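Local atomic coordinates of Lin2722 protein (Listeria innocua, PDB entry 3DS8), a protein that is of unknown function but belongs to an alpha/beta-hydrolase family and may act as a serine hydrolase. Residues V41-K46 with S77-I82. Residues are numbered along the deposited sequence; the frame is centred on the assembly and turned at random.
Sequences VNSEGK and SKWLKI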
ATOM      1  N   VAL A  41     -15.316  -5.044   6.039  1.00 19.54           N
ATOM      2  CA  VAL A  41     -15.709  -6.345   5.454  1.00 19.91           C
ATOM      3  C   VAL A  41     -15.389  -7.436   6.464  1.00 22.55           C
ATOM      4  O   VAL A  41     -14.465  -7.318   7.279  1.00 20.38           O
ATOM      5  CB  VAL A  41     -15.051  -6.613   4.048  1.00 20.91           C
ATOM      6  CG1 VAL A  41     -13.484  -6.666   4.143  1.00 20.18           C
ATOM      7  CG2 VAL A  41     -15.568  -7.951   3.388  1.00 21.37           C
ATOM      8  N   ASN A  42     -16.215  -8.474   6.427  1.00 22.17           N
ATOM      9  CA  ASN A  42     -16.106  -9.627   7.290  1.00 24.77           C
ATOM     10  C   ASN A  42     -16.265 -10.830   6.363  1.00 25.25           C
ATOM     11  O   ASN A  42     -17.276 -10.946   5.656  1.00 25.52           O
ATOM     12  CB  ASN A  42     -17.241  -9.564   8.299  1.00 24.94           C
ATOM     13  CG  ASN A  42     -17.217 -10.660   9.325  1.00 27.78           C
ATOM     14  OD1 ASN A  42     -16.573 -11.711   9.180  1.00 32.60           O
ATOM     15  ND2 ASN A  42     -17.977 -10.438  10.376  1.00 31.15           N
ATOM     16  N   SER A  43     -15.305 -11.733   6.424  1.00 26.60           N
ATOM     17  CA  SER A  43     -15.337 -12.979   5.657  1.00 28.23           C
ATOM     18  C   SER A  43     -16.562 -13.841   5.952  1.00 28.35           C
ATOM     19  O   SER A  43     -16.824 -14.772   5.193  1.00 29.89           O
ATOM     20  CB  SER A  43     -14.082 -13.812   5.945  1.00 28.65           C
ATOM     21  OG  SER A  43     -14.129 -14.364   7.250  1.00 33.13           O
ATOM     22  N   GLU A  44     -17.270 -13.567   7.059  1.00 28.16           N
ATOM     23  CA  GLU A  44     -18.525 -14.249   7.417  1.00 29.57           C
ATOM     24  C   GLU A  44     -19.588 -13.941   6.377  1.00 28.12           C
ATOM     25  O   GLU A  44     -20.533 -14.728   6.199  1.00 28.75           O
ATOM     26  CB  GLU A  44     -19.081 -13.775   8.775  1.00 29.81           C
ATOM     27  CG  GLU A  44     -18.287 -14.177  10.028  1.00 33.48           C
ATOM     28  CD  GLU A  44     -18.719 -13.368  11.272  1.00 34.10           C
ATOM     29  OE1 GLU A  44     -19.952 -13.156  11.469  1.00 40.03           O
ATOM     30  OE2 GLU A  44     -17.814 -12.919  12.028  1.00 41.41           O
ATOM     31  N   GLY A  45     -19.453 -12.776   5.743  1.00 26.21           N
ATOM     32  CA  GLY A  45     -20.279 -12.377   4.625  1.00 24.32           C
ATOM     33  C   GLY A  45     -20.982 -11.023   4.760  1.00 23.89           C
ATOM     34  O   GLY A  45     -22.112 -10.922   4.275  1.00 24.63           O
ATOM     35  N   LYS A  46     -20.377 -10.039   5.437  1.00 20.82           N
ATOM     36  CA  LYS A  46     -20.975  -8.702   5.603  1.00 20.88           C
ATOM     37  C   LYS A  46     -20.063  -7.608   5.051  1.00 18.55           C
ATOM     38  O   LYS A  46     -18.848  -7.666   5.244  1.00 18.91           O
ATOM     39  CB  LYS A  46     -21.253  -8.404   7.072  1.00 22.03           C
ATOM     40  CG  LYS A  46     -22.089  -9.508   7.777  1.00 25.27           C
ATOM     41  CD  LYS A  46     -22.631  -9.068   9.135  1.00 24.84           C
ATOM     42  CE  LYS A  46     -22.706 -10.238  10.139  1.00 29.61           C
ATOM     43  NZ  LYS A  46     -22.851  -9.729  11.558  1.00 32.52           N
ATOM     44  N   SER A  77      -6.855  -9.476   0.218  1.00 14.04           N
ATOM     45  CA  SER A  77      -7.043  -9.060  -1.178  1.00 14.75           C
ATOM     46  C   SER A  77      -8.341  -9.571  -1.778  1.00 14.87           C
ATOM     47  O   SER A  77      -9.030  -8.834  -2.492  1.00 14.97           O
ATOM     48  CB  SER A  77      -5.875  -9.520  -2.002  1.00 16.56           C
ATOM     49  OG  SER A  77      -5.998  -9.125  -3.354  1.00 21.04           O
ATOM     50  N   LYS A  78      -8.659 -10.854  -1.541  1.00 14.70           N
ATOM     51  CA  LYS A  78      -9.936 -11.442  -1.998  1.00 15.17           C
ATOM     52  C   LYS A  78     -11.144 -10.737  -1.397  1.00 14.22           C
ATOM     53  O   LYS A  78     -12.106 -10.448  -2.101  1.00 13.24           O
ATOM     54  CB  LYS A  78      -9.998 -12.927  -1.637  1.00 15.53           C
ATOM     55  CG  LYS A  78      -8.991 -13.772  -2.373  1.00 18.28           C
ATOM     56  CD  LYS A  78      -9.165 -15.246  -2.008  1.00 20.68           C
ATOM     57  CE  LYS A  78      -7.881 -16.014  -2.190  1.00 27.69           C
ATOM     58  NZ  LYS A  78      -7.267 -15.758  -3.546  1.00 31.74           N
ATOM     59  N   TRP A  79     -11.080 -10.425  -0.103  1.00 14.11           N
ATOM     60  CA  TRP A  79     -12.176  -9.711   0.560  1.00 14.57           C
ATOM     61  C   TRP A  79     -12.289  -8.252   0.090  1.00 14.43           C
ATOM     62  O   TRP A  79     -13.401  -7.721  -0.082  1.00 13.98           O
ATOM     63  CB  TRP A  79     -12.042  -9.788   2.074  1.00 16.08           C
ATOM     64  CG  TRP A  79     -12.019 -11.169   2.580  1.00 17.66           C
ATOM     65  CD1 TRP A  79     -12.596 -12.276   2.013  1.00 21.36           C
ATOM     66  CD2 TRP A  79     -11.383 -11.612   3.775  1.00 16.43           C
ATOM     67  NE1 TRP A  79     -12.315 -13.404   2.779  1.00 22.80           N
ATOM     68  CE2 TRP A  79     -11.578 -13.014   3.868  1.00 20.80           C
ATOM     69  CE3 TRP A  79     -10.662 -10.974   4.771  1.00 16.13           C
ATOM     70  CZ2 TRP A  79     -11.083 -13.766   4.944  1.00 21.94           C
ATOM     71  CZ3 TRP A  79     -10.152 -11.731   5.830  1.00 17.91           C
ATOM     72  CH2 TRP A  79     -10.394 -13.091   5.924  1.00 20.17           C
ATOM     73  N   LEU A  80     -11.144  -7.621  -0.129  1.00 13.95           N
ATOM     74  CA  LEU A  80     -11.103  -6.274  -0.695  1.00 14.79           C
ATOM     75  C   LEU A  80     -11.772  -6.238  -2.069  1.00 14.99           C
ATOM     76  O   LEU A  80     -12.569  -5.335  -2.336  1.00 14.62           O
ATOM     77  CB  LEU A  80      -9.659  -5.789  -0.782  1.00 14.34           C
ATOM     78  CG  LEU A  80      -9.383  -4.410  -1.381  1.00 14.38           C
ATOM     79  CD1 LEU A  80     -10.071  -3.352  -0.527  1.00 14.27           C
ATOM     80  CD2 LEU A  80      -7.884  -4.182  -1.448  1.00 15.12           C
ATOM     81  N   LYS A  81     -11.457  -7.205  -2.933  1.00 16.25           N
ATOM     82  CA  LYS A  81     -12.104  -7.301  -4.256  1.00 16.64           C
ATOM     83  C   LYS A  81     -13.622  -7.327  -4.150  1.00 15.82           C
ATOM     84  O   LYS A  81     -14.319  -6.630  -4.855  1.00 15.63           O
ATOM     85  CB  LYS A  81     -11.623  -8.557  -5.018  1.00 17.88           C
ATOM     86  CG  LYS A  81     -12.571  -9.141  -6.118  1.00 22.22           C
ATOM     87  CD  LYS A  81     -12.289  -8.533  -7.412  1.00 27.88           C
ATOM     88  CE  LYS A  81     -12.915  -9.304  -8.589  1.00 26.84           C
ATOM     89  NZ  LYS A  81     -14.011 -10.306  -8.358  1.00 30.34           N
ATOM     90  N   ILE A  82     -14.140  -8.133  -3.232  1.00 15.84           N
ATOM     91  CA  ILE A  82     -15.584  -8.256  -3.052  1.00 15.83           C
ATOM     92  C   ILE A  82     -16.176  -6.894  -2.672  1.00 15.16           C
ATOM     93  O   ILE A  82     -17.190  -6.463  -3.227  1.00 14.72           O
ATOM     94  CB  ILE A  82     -15.928  -9.332  -1.995  1.00 15.40           C
ATOM     95  CG1 ILE A  82     -15.522 -10.730  -2.524  1.00 18.02           C
ATOM     96  CG2 ILE A  82     -17.411  -9.289  -1.620  1.00 15.52           C
ATOM     97  CD1 ILE A  82     -15.516 -11.831  -1.446  1.00 17.37           C
TER
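W79 reaches from helix 73-91 to the end of strand 36-42, and V41 and S43 receive different parts of its side chain. At its root, CB of W79 sits against both methyls of V41, 4.0 Å from CG1; the two side chains cross at about a right angle. CG2 of V41 also lies 4.1 Å from the carbonyl O of W79, so the valine packs on the helix backbone as well as on the side chain. Beyond CB, CG stands anti to the carbonyl carbon (chi1 -58°), and this carries the indole past the strand end to the turn. There the methylene of S43 lies over one face of the indole, displaced toward the rim beside CE2 and CZ2; the spacing as modelled is too tight for two carbons and is doubtful in detail. OG of S43 reaches along the benzo ring, 3.9 Å from CZ2 and a little farther from CH2. The pair belongs to an outer part of the alpha/beta-hydrolase sheet, where strand 36-42 turns back into the edge strand 46-50 and helix 73-91 packs across neighbouring strands. F66 on strand 61-66 touches both V41 and W79, while Q68 touches the tryptophan and bonds through OE1 to the backbone N of S43 and through NE2 to OD1 of N42, gripping both residues. The turn that presents S43 is braced from within by N42, whose CB points away from the helix. Its OD1 also accepts from E44 N at 2.9 Å, an Asx turn, with the donor 51° out of the carbonyl plane. ND2 gives a 3.0 Å bond to OE2 of E44, arriving from above the carboxylate plane. Backbone O of N42 takes the N-H groups of both G45 and K46, forming a G1 beta bulge.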